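Side-chain contacts in conserved hypothetical secreted protein (Helicobacter pylori, PDB 4RNZ), which probably acts as a zinc-dependent M23-family metallopeptidase on peptidoglycan and helps to determine cell shape: residues Q22-N27 with Y77-I82; Q57-I62 with Q67-K72; H177-K182 with S322-K327. One frame throughout, in Å; residues are numbered along the deposited sequence.

Contact 1. Residues Q22-N27 with Y77-I82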
loop_
_atom_site.group_PDB
_atom_site.type_symbol
_atom_site.label_atom_id
_atom_site.label_comp_id
_atom_site.label_asym_id
_atom_site.label_seq_id
_atom_site.Cartn_x
_atom_site.Cartn_y
_atom_site.Cartn_z
ATOM N N GLN A 22 -22.488 -20.098 -4.748
ATOM C CA GLN A 22 -22.289 -18.806 -4.148
ATOM C C GLN A 22 -22.304 -18.828 -2.627
ATOM O O GLN A 22 -21.830 -17.877 -1.994
ATOM C CB GLN A 22 -23.297 -17.809 -4.720
ATOM C CG GLN A 22 -22.894 -17.354 -6.121
ATOM C CD GLN A 22 -24.029 -16.703 -6.900
ATOM O OE1 GLN A 22 -24.518 -15.638 -6.538
ATOM N NE2 GLN A 22 -24.412 -17.327 -8.008
ATOM N N LYS A 23 -22.810 -19.912 -2.034
ATOM C CA LYS A 23 -22.741 -20.074 -0.575
ATOM C C LYS A 23 -21.321 -20.084 -0.076
ATOM O O LYS A 23 -21.070 -19.856 1.104
ATOM C CB LYS A 23 -23.419 -21.362 -0.128
ATOM C CG LYS A 23 -22.683 -22.629 -0.519
ATOM C CD LYS A 23 -23.525 -23.863 -0.208
ATOM C CE LYS A 23 -23.114 -25.038 -1.093
ATOM N NZ LYS A 23 -24.007 -26.193 -0.854
ATOM N N LEU A 24 -20.391 -20.440 -0.953
ATOM C CA LEU A 24 -18.975 -20.349 -0.621
ATOM C C LEU A 24 -18.627 -18.934 -0.130
ATOM O O LEU A 24 -17.852 -18.764 0.799
ATOM C CB LEU A 24 -18.123 -20.767 -1.828
ATOM C CG LEU A 24 -16.654 -21.072 -1.553
ATOM C CD1 LEU A 24 -16.500 -22.147 -0.490
ATOM C CD2 LEU A 24 -15.951 -21.492 -2.844
ATOM N N TYR A 25 -19.219 -17.918 -0.739
ATOM C CA TYR A 25 -19.145 -16.552 -0.206
ATOM C C TYR A 25 -20.132 -16.275 0.949
ATOM O O TYR A 25 -19.738 -15.783 2.002
ATOM C CB TYR A 25 -19.362 -15.510 -1.320
ATOM C CG TYR A 25 -19.440 -14.107 -0.780
ATOM C CD1 TYR A 25 -18.294 -13.421 -0.410
ATOM C CD2 TYR A 25 -20.669 -13.484 -0.587
ATOM C CE1 TYR A 25 -18.363 -12.146 0.111
ATOM C CE2 TYR A 25 -20.745 -12.209 -0.055
ATOM C CZ TYR A 25 -19.583 -11.541 0.282
ATOM O OH TYR A 25 -19.666 -10.274 0.786
ATOM N N TYR A 26 -21.412 -16.575 0.751
ATOM C CA TYR A 26 -22.438 -16.182 1.727
ATOM C C TYR A 26 -22.177 -16.764 3.096
ATOM O O TYR A 26 -22.413 -16.091 4.103
ATOM C CB TYR A 26 -23.841 -16.544 1.231
ATOM C CG TYR A 26 -24.277 -15.768 0.010
ATOM C CD1 TYR A 26 -24.344 -14.387 0.035
ATOM C CD2 TYR A 26 -24.631 -16.414 -1.172
ATOM C CE1 TYR A 26 -24.744 -13.661 -1.078
ATOM C CE2 TYR A 26 -25.038 -15.695 -2.289
ATOM C CZ TYR A 26 -25.088 -14.324 -2.236
ATOM O OH TYR A 26 -25.485 -13.600 -3.338
ATOM N N ASN A 27 -21.652 -17.996 3.139
ATOM C CA ASN A 27 -21.281 -18.633 4.404
ATOM C C ASN A 27 -20.092 -18.039 5.122
ATOM O O ASN A 27 -19.847 -18.392 6.261
ATOM C CB ASN A 27 -20.998 -20.133 4.215
ATOM C CG ASN A 27 -22.259 -20.951 4.081
ATOM O OD1 ASN A 27 -22.280 -21.974 3.391
ATOM N ND2 ASN A 27 -23.321 -20.516 4.752
ATOM N N TYR A 77 -16.364 -27.212 -3.274
ATOM C CA TYR A 77 -15.399 -26.134 -3.355
ATOM C C TYR A 77 -15.145 -25.641 -1.964
ATOM O O TYR A 77 -16.007 -25.729 -1.078
ATOM C CB TYR A 77 -15.917 -24.997 -4.235
ATOM C CG TYR A 77 -15.768 -25.256 -5.715
ATOM C CD1 TYR A 77 -14.610 -24.893 -6.393
ATOM C CD2 TYR A 77 -16.791 -25.845 -6.445
ATOM C CE1 TYR A 77 -14.480 -25.105 -7.755
ATOM C CE2 TYR A 77 -16.671 -26.065 -7.796
ATOM C CZ TYR A 77 -15.516 -25.696 -8.454
ATOM O OH TYR A 77 -15.415 -25.917 -9.809
ATOM N N PHE A 78 -13.936 -25.133 -1.763
ATOM C CA PHE A 78 -13.524 -24.609 -0.479
ATOM C C PHE A 78 -12.848 -23.262 -0.684
ATOM O O PHE A 78 -12.357 -23.004 -1.749
ATOM C CB PHE A 78 -12.556 -25.594 0.148
ATOM C CG PHE A 78 -13.214 -26.879 0.563
ATOM C CD1 PHE A 78 -13.367 -27.925 -0.341
ATOM C CD2 PHE A 78 -13.734 -27.013 1.830
ATOM C CE1 PHE A 78 -14.000 -29.092 0.047
ATOM C CE2 PHE A 78 -14.381 -28.189 2.218
ATOM C CZ PHE A 78 -14.499 -29.221 1.328
ATOM N N LEU A 79 -12.797 -22.430 0.348
ATOM C CA LEU A 79 -12.138 -21.144 0.231
ATOM C C LEU A 79 -11.325 -20.902 1.463
ATOM O O LEU A 79 -11.867 -20.897 2.573
ATOM C CB LEU A 79 -13.199 -20.068 0.034
ATOM C CG LEU A 79 -12.716 -18.704 -0.426
ATOM C CD1 LEU A 79 -13.820 -18.006 -1.206
ATOM C CD2 LEU A 79 -12.223 -17.892 0.766
ATOM N N ASP A 80 -10.016 -20.743 1.276
ATOM C CA ASP A 80 -9.118 -20.433 2.375
ATOM C C ASP A 80 -8.470 -19.087 2.094
ATOM O O ASP A 80 -8.327 -18.697 0.947
ATOM C CB ASP A 80 -7.989 -21.475 2.535
ATOM C CG ASP A 80 -8.496 -22.851 2.897
ATOM O OD1 ASP A 80 -9.492 -22.946 3.622
ATOM O OD2 ASP A 80 -7.882 -23.845 2.459
ATOM N N PHE A 81 -8.052 -18.424 3.162
ATOM C CA PHE A 81 -7.223 -17.226 3.070
ATOM C C PHE A 81 -5.846 -17.692 3.469
ATOM O O PHE A 81 -5.667 -18.166 4.581
ATOM C CB PHE A 81 -7.759 -16.160 3.993
ATOM C CG PHE A 81 -9.076 -15.598 3.541
ATOM C CD1 PHE A 81 -9.126 -14.532 2.649
ATOM C CD2 PHE A 81 -10.267 -16.147 3.988
ATOM C CE1 PHE A 81 -10.345 -14.018 2.205
ATOM C CE2 PHE A 81 -11.484 -15.636 3.560
ATOM C CZ PHE A 81 -11.525 -14.576 2.664
ATOM N N ILE A 82 -4.880 -17.598 2.557
ATOM C CA ILE A 82 -3.561 -18.166 2.806
ATOM C C ILE A 82 -2.437 -17.183 2.513
ATOM O O ILE A 82 -2.649 -16.228 1.770
ATOM C CB ILE A 82 -3.355 -19.452 1.971
ATOM C CG1 ILE A 82 -3.350 -19.142 0.485
ATOM C CG2 ILE A 82 -4.438 -20.472 2.295
ATOM C CD1 ILE A 82 -2.903 -20.314 -0.376
#

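Contact 2. Residues Q57-I62 with Q67-K72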
loop_
_atom_site.group_PDB
_atom_site.type_symbol
_atom_site.label_atom_id
_atom_site.label_comp_id
_atom_site.label_asym_id
_atom_site.label_seq_id
_atom_site.Cartn_x
_atom_site.Cartn_y
_atom_site.Cartn_z
ATOM N N GLN A 57 -9.007 -24.555 -9.347
ATOM C CA GLN A 57 -8.222 -23.780 -8.385
ATOM C C GLN A 57 -8.081 -22.338 -8.797
ATOM O O GLN A 57 -8.020 -22.029 -9.984
ATOM C CB GLN A 57 -6.824 -24.330 -8.242
ATOM C CG GLN A 57 -6.721 -25.508 -7.327
ATOM C CD GLN A 57 -5.303 -25.682 -6.913
ATOM O OE1 GLN A 57 -4.906 -25.270 -5.822
ATOM N NE2 GLN A 57 -4.502 -26.229 -7.816
ATOM N N ALA A 58 -7.998 -21.467 -7.796
ATOM C CA ALA A 58 -7.683 -20.061 -8.022
ATOM C C ALA A 58 -6.918 -19.488 -6.842
ATOM O O ALA A 58 -7.192 -19.830 -5.666
ATOM C CB ALA A 58 -8.942 -19.269 -8.257
ATOM N N LEU A 59 -5.960 -18.611 -7.172
ATOM C CA LEU A 59 -5.197 -17.881 -6.191
ATOM C C LEU A 59 -5.362 -16.400 -6.539
ATOM O O LEU A 59 -4.942 -15.962 -7.619
ATOM C CB LEU A 59 -3.731 -18.289 -6.212
ATOM C CG LEU A 59 -3.411 -19.737 -5.827
ATOM C CD1 LEU A 59 -1.938 -20.011 -6.090
ATOM C CD2 LEU A 59 -3.760 -20.023 -4.371
ATOM N N ILE A 60 -6.008 -15.672 -5.636
ATOM C CA ILE A 60 -6.423 -14.291 -5.857
ATOM C C ILE A 60 -5.905 -13.427 -4.702
ATOM O O ILE A 60 -6.346 -13.570 -3.560
ATOM C CB ILE A 60 -7.953 -14.170 -5.936
ATOM C CG1 ILE A 60 -8.520 -15.057 -7.066
ATOM C CG2 ILE A 60 -8.367 -12.722 -6.163
ATOM C CD1 ILE A 60 -10.029 -15.298 -6.940
ATOM N N PRO A 61 -4.938 -12.545 -4.981
ATOM C CA PRO A 61 -4.336 -11.804 -3.882
ATOM C C PRO A 61 -5.306 -10.783 -3.318
ATOM O O PRO A 61 -6.021 -10.158 -4.085
ATOM C CB PRO A 61 -3.169 -11.067 -4.547
ATOM C CG PRO A 61 -2.979 -11.706 -5.873
ATOM C CD PRO A 61 -4.309 -12.237 -6.270
ATOM N N ILE A 62 -5.340 -10.647 -1.997
ATOM C CA ILE A 62 -6.088 -9.578 -1.347
ATOM C C ILE A 62 -5.179 -8.557 -0.655
ATOM O O ILE A 62 -5.659 -7.523 -0.239
ATOM C CB ILE A 62 -7.181 -10.078 -0.382
ATOM C CG1 ILE A 62 -6.650 -11.060 0.640
ATOM C CG2 ILE A 62 -8.325 -10.745 -1.146
ATOM C CD1 ILE A 62 -7.749 -11.554 1.557
ATOM N N GLN A 67 -3.756 -14.118 0.258
ATOM C CA GLN A 67 -4.528 -14.431 -0.939
ATOM C C GLN A 67 -5.680 -15.372 -0.650
ATOM O O GLN A 67 -5.654 -16.154 0.280
ATOM C CB GLN A 67 -3.643 -15.047 -2.049
ATOM C CG GLN A 67 -3.048 -16.417 -1.752
ATOM C CD GLN A 67 -1.927 -16.822 -2.725
ATOM O OE1 GLN A 67 -1.961 -16.515 -3.912
ATOM N NE2 GLN A 67 -0.935 -17.525 -2.209
ATOM N N ILE A 68 -6.699 -15.290 -1.490
ATOM C CA ILE A 68 -7.787 -16.238 -1.442
ATOM C C ILE A 68 -7.356 -17.456 -2.239
ATOM O O ILE A 68 -6.942 -17.319 -3.386
ATOM C CB ILE A 68 -9.031 -15.658 -2.123
ATOM C CG1 ILE A 68 -9.626 -14.562 -1.247
ATOM C CG2 ILE A 68 -10.072 -16.743 -2.419
ATOM C CD1 ILE A 68 -10.684 -13.750 -1.970
ATOM N N HIS A 69 -7.479 -18.629 -1.634
ATOM C CA HIS A 69 -7.317 -19.890 -2.345
ATOM C C HIS A 69 -8.664 -20.601 -2.454
ATOM O O HIS A 69 -9.233 -21.022 -1.438
ATOM C CB HIS A 69 -6.324 -20.772 -1.588
ATOM C CG HIS A 69 -6.022 -22.079 -2.263
ATOM N ND1 HIS A 69 -5.601 -23.202 -1.566
ATOM C CD2 HIS A 69 -6.087 -22.446 -3.565
ATOM C CE1 HIS A 69 -5.437 -24.203 -2.414
ATOM N NE2 HIS A 69 -5.699 -23.765 -3.634
ATOM N N ILE A 70 -9.166 -20.726 -3.680
ATOM C CA ILE A 70 -10.374 -21.488 -3.966
ATOM C C ILE A 70 -9.960 -22.784 -4.613
ATOM O O ILE A 70 -9.156 -22.784 -5.559
ATOM C CB ILE A 70 -11.313 -20.759 -4.943
ATOM C CG1 ILE A 70 -11.935 -19.540 -4.247
ATOM C CG2 ILE A 70 -12.402 -21.690 -5.463
ATOM C CD1 ILE A 70 -12.458 -18.494 -5.198
ATOM N N TYR A 71 -10.481 -23.896 -4.100
ATOM C CA TYR A 71 -10.127 -25.189 -4.698
ATOM C C TYR A 71 -11.277 -26.162 -4.561
ATOM O O TYR A 71 -12.046 -26.109 -3.588
ATOM C CB TYR A 71 -8.861 -25.787 -4.089
ATOM C CG TYR A 71 -8.914 -25.903 -2.596
ATOM C CD1 TYR A 71 -8.631 -24.805 -1.797
ATOM C CD2 TYR A 71 -9.271 -27.101 -1.965
ATOM C CE1 TYR A 71 -8.682 -24.892 -0.425
ATOM C CE2 TYR A 71 -9.322 -27.183 -0.587
ATOM C CZ TYR A 71 -9.026 -26.072 0.170
ATOM O OH TYR A 71 -9.080 -26.108 1.532
ATOM N N LYS A 72 -11.404 -27.005 -5.575
ATOM C CA LYS A 72 -12.395 -28.075 -5.582
ATOM C C LYS A 72 -11.769 -29.314 -4.958
ATOM O O LYS A 72 -10.712 -29.740 -5.399
ATOM C CB LYS A 72 -12.830 -28.368 -7.013
ATOM C CG LYS A 72 -14.008 -29.323 -7.067
ATOM C CD LYS A 72 -14.565 -29.485 -8.467
ATOM C CE LYS A 72 -15.786 -30.390 -8.410
ATOM N NZ LYS A 72 -16.550 -30.301 -9.678
#

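Contact 3. Residues H177-K182 with S322-K327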
loop_
_atom_site.group_PDB
_atom_site.type_symbol
_atom_site.label_atom_id
_atom_site.label_comp_id
_atom_site.label_asym_id
_atom_site.label_seq_id
_atom_site.Cartn_x
_atom_site.Cartn_y
_atom_site.Cartn_z
ATOM N N HIS A 177 6.109 3.672 7.991
ATOM C CA HIS A 177 6.340 5.116 7.898
ATOM C C HIS A 177 7.786 5.434 7.479
ATOM O O HIS A 177 8.653 4.577 7.587
ATOM C CB HIS A 177 6.033 5.758 9.242
ATOM C CG HIS A 177 4.604 5.574 9.672
ATOM N ND1 HIS A 177 3.751 6.632 9.895
ATOM C CD2 HIS A 177 3.872 4.453 9.893
ATOM C CE1 HIS A 177 2.562 6.175 10.248
ATOM N NE2 HIS A 177 2.605 4.857 10.251
ATOM N N TYR A 178 8.010 6.659 6.990
ATOM C CA TYR A 178 9.329 7.147 6.553
ATOM C C TYR A 178 9.934 8.034 7.631
ATOM O O TYR A 178 9.211 8.796 8.283
ATOM C CB TYR A 178 9.210 7.999 5.303
ATOM C CG TYR A 178 8.773 7.317 4.007
ATOM C CD1 TYR A 178 9.396 6.141 3.535
ATOM C CD2 TYR A 178 7.770 7.904 3.213
ATOM C CE1 TYR A 178 8.999 5.562 2.330
ATOM C CE2 TYR A 178 7.370 7.350 2.014
ATOM C CZ TYR A 178 7.974 6.173 1.565
ATOM O OH TYR A 178 7.549 5.659 0.346
ATOM N N TYR A 179 11.232 7.953 7.767
ATOM C CA TYR A 179 11.948 8.680 8.761
ATOM C C TYR A 179 13.144 9.359 8.179
ATOM O O TYR A 179 13.773 8.849 7.280
ATOM C CB TYR A 179 12.362 7.761 9.903
ATOM C CG TYR A 179 11.188 7.299 10.695
ATOM C CD1 TYR A 179 10.528 6.156 10.354
ATOM C CD2 TYR A 179 10.687 8.052 11.718
ATOM C CE1 TYR A 179 9.431 5.742 11.041
ATOM C CE2 TYR A 179 9.587 7.646 12.411
ATOM C CZ TYR A 179 8.959 6.491 12.058
ATOM O OH TYR A 179 7.862 6.063 12.709
ATOM N N ASP A 180 13.437 10.519 8.714
ATOM C CA ASP A 180 14.646 11.156 8.364
ATOM C C ASP A 180 15.742 10.519 9.103
ATOM O O ASP A 180 15.628 9.581 9.828
ATOM C CB ASP A 180 14.670 12.672 8.554
ATOM C CG ASP A 180 14.627 13.106 9.994
ATOM O OD1 ASP A 180 14.965 12.368 10.909
ATOM O OD2 ASP A 180 14.229 14.240 10.177
ATOM N N SER A 181 16.935 11.083 8.897
ATOM C CA SER A 181 18.156 10.564 9.525
ATOM C C SER A 181 18.331 10.858 11.010
ATOM O O SER A 181 19.220 10.348 11.645
ATOM C CB SER A 181 19.449 10.840 8.731
ATOM O OG SER A 181 19.675 12.168 8.404
ATOM N N LYS A 182 17.450 11.658 11.558
ATOM C CA LYS A 182 17.394 11.828 12.980
ATOM C C LYS A 182 16.280 11.000 13.534
ATOM O O LYS A 182 15.847 11.225 14.617
ATOM C CB LYS A 182 17.161 13.283 13.345
ATOM C CG LYS A 182 18.288 14.229 13.027
ATOM C CD LYS A 182 18.054 15.530 13.768
ATOM C CE LYS A 182 19.209 16.522 13.670
ATOM N NZ LYS A 182 19.434 17.261 14.939
ATOM N N SER A 322 5.718 11.687 14.364
ATOM C CA SER A 322 6.282 10.643 15.148
ATOM C C SER A 322 7.809 10.703 15.137
ATOM O O SER A 322 8.416 11.362 14.327
ATOM C CB SER A 322 5.731 9.323 14.636
ATOM O OG SER A 322 6.233 8.183 15.286
ATOM N N LYS A 323 8.394 10.013 16.094
ATOM C CA LYS A 323 9.818 9.788 16.166
ATOM C C LYS A 323 9.963 8.392 16.668
ATOM O O LYS A 323 9.081 7.911 17.332
ATOM C CB LYS A 323 10.504 10.670 17.191
ATOM C CG LYS A 323 10.395 12.147 17.002
ATOM C CD LYS A 323 11.082 12.812 18.162
ATOM C CE LYS A 323 11.048 14.309 18.054
ATOM N NZ LYS A 323 12.173 15.001 18.730
ATOM N N LEU A 324 11.087 7.763 16.358
ATOM C CA LEU A 324 11.387 6.462 16.886
ATOM C C LEU A 324 11.991 6.616 18.262
ATOM O O LEU A 324 12.627 7.590 18.526
ATOM C CB LEU A 324 12.354 5.711 15.991
ATOM C CG LEU A 324 11.946 5.350 14.579
ATOM C CD1 LEU A 324 12.999 4.523 13.894
ATOM C CD2 LEU A 324 10.640 4.626 14.594
ATOM N N HIS A 325 11.792 5.612 19.108
ATOM C CA HIS A 325 12.311 5.607 20.468
ATOM C C HIS A 325 12.914 4.273 20.874
ATOM O O HIS A 325 12.761 3.259 20.182
ATOM C CB HIS A 325 11.173 5.938 21.426
ATOM C CG HIS A 325 10.565 7.272 21.162
ATOM N ND1 HIS A 325 11.227 8.444 21.444
ATOM C CD2 HIS A 325 9.378 7.628 20.614
ATOM C CE1 HIS A 325 10.471 9.470 21.093
ATOM N NE2 HIS A 325 9.344 9.001 20.590
ATOM N N GLY A 326 13.584 4.291 22.021
ATOM C CA GLY A 326 14.101 3.081 22.650
ATOM C C GLY A 326 15.078 2.348 21.760
ATOM O O GLY A 326 15.877 2.955 21.044
ATOM N N LYS A 327 14.983 1.031 21.786
ATOM C CA LYS A 327 15.856 0.199 20.983
ATOM C C LYS A 327 15.540 0.325 19.483
ATOM O O LYS A 327 16.432 0.169 18.665
ATOM C CB LYS A 327 15.780 -1.263 21.439
ATOM C CG LYS A 327 17.107 -1.995 21.325
ATOM C CD LYS A 327 16.925 -3.505 21.383
ATOM C CE LYS A 327 18.205 -4.234 20.998
ATOM N NZ LYS A 327 17.902 -5.520 20.313
#

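Contact 1. Residues Q22-N27 with Y77-I82
Tyr77 OH is hydrogen-bonded to the backbone O of Leu55, and Tyr77 CB packs against Leu24. The ring leads away from the short helix 23-26, and the root of the side chain does the touching. Leu24 makes every contact from the helical side. Its CG lies anti to the backbone N (chi1 -165°), which carries both methyls out toward strand 76-83. Leu24 CD2 comes down on Tyr77 CB at 3.8 Å, and the two side chains cross at about a right angle. Leu24 CD1 meets the backbone instead, 3.7 Å from Tyr77 O and 3.8 Å from Leu79 N. Farther along the strand, Leu24 CG rests 3.9 Å from Leu79 CB. Leu79 CD1 is a little more distant from the same CG.

Phe78 points its side chain away, as expected of alternation in a strand, and offers Leu24 mainly its main chain. Its ring makes a cation-pi contact with Lys73. No hydrogen bond or charge pair joins the two segments, so the contact is apolar packing near the surface. The turn of helix that carries Leu24 is held by its own backbone, with Asn27 N bonded to Lys23 O at 2.8 Å and Tyr26 N to Gln22 O at 3.1 Å. Tyr25 is directed away from the strand at CB and packs on helices 11-17 and 30-36. One leucine thus sets a short helical turn against the outermost strand of the five-stranded antiparallel sheet in the N-terminal region.

Contact 2. Residues Q57-I62 with Q67-K72
Leu59 and His69 lie side by side and point the same way, with Leu59 CD2 tucked against His69 CD2 at 3.5 Å. This methyl fills the notch between the imidazole and Gln67, whose OE1 reaches Leu59 CB at 3.4 Å. The Gln67 amide is also held from outside, by Arg146 NH2 and Pro83 O. His69 has its CG anti to the backbone N (chi1 -177°), which swings the ring across to Gln57. His69 NE2 gives Gln57 OE1 a nearly straight hydrogen bond, 2.8 Å long (160° at the hydrogen). The bond runs close to the ring plane and lands on a lone pair of the amide oxygen. Tyr71 CD1 lies over one face of the ring, toward its rim. Gln57 CG packs against Tyr71 CB at 3.9 Å.

The face with Ala58, Ile60, Ile68 and Ile70 is aliphatic. Ala58 CB is a shallow spot opposite Ile70 CB, at 4.3 Å. Just past the strand, Ile62 CG2 meets Ile68 CD1 at 3.9 Å, the two side chains crossing at about a right angle. Helix 11-17 covers parts of the aliphatic face. Ala58 with Ile70 and Ile60 with Ile68 are hydrogen-bonded pairs. They alternate with the non-hydrogen-bonded pairs Gln57-Tyr71, Leu59-His69 and Pro61-Gln67. Such alternation marks an antiparallel beta hairpin, here the third and fourth strands of the five-stranded N-terminal sheet.

Contact 3. Residues H177-K182 with S322-K327
Tyr179 presents one face of its ring to Leu324, whose CD2 sits over it. Leu324 CD2 is 4.0 Å from the Tyr179 ring centroid and 27° off the normal, a CH-pi contact. It lies nearest the phenolic end, with Leu324 CD2 3.6 Å from Tyr179 CZ. Leu324 CG stands above the same face but shifted toward the rim, 3.9 Å from Tyr179 CE2. The leucine has its CG anti to its carbonyl carbon (chi1 -63°), which brings CG and CD2 over the ring face, and the side chain passes slantwise across it. Phe332 and His173 also pack on Leu324, and this leucine is buried.

The residues before Leu324 frame the ring. Ser322 O lies at its edge, near the ring plane. Lys323 approaches through its backbone only, with Lys323 CA 4.3 Å from Tyr179 CE2, while its CB is directed away. Ser322 OG comes to 3.7 Å from Tyr179 OH, too far to count as a bond. The phenol is instead hydrogen-bonded to Asn175 ND2.

Beyond Tyr179 the chain turns. Asp180 OD1 accepts from Lys182 N at 2.7 Å, bent to 135°, and the donor stands well above the carboxylate plane. The same oxygen also receives Gln184 N. This Asx turn leads the chain back toward strand 185-186. Backbone bonds pair Ser322 with Glu185 and Leu324 with Ala183. Tyr179 thus packs the lead-in to helix 326-348 onto the hairpin of strands 178-179 and 185-186, at the edge of an antiparallel sheet.

After strand 2-5 and helix 11-17 the chain forms the short helix 23-26. It then runs through strands 44-49, 55-61 and 66-73 before 77-82 returns to close contact 1. Contact 2 closes within that span, as a tight hairpin with only four residues between its segments. The two contacts touch. Strands 66-73 and 76-83 are sheet neighbours, and Phe81 packs on Ile62 and Ile68. Contact 3 opens later and crosses neither. Its wide loop takes in the M23 peptidase part of the chain and brings the lead-in to helix 326-348 to strand 178-179. It lies about 41 Å from contact 1, centre to centre, on the opposite side of the chain's centre.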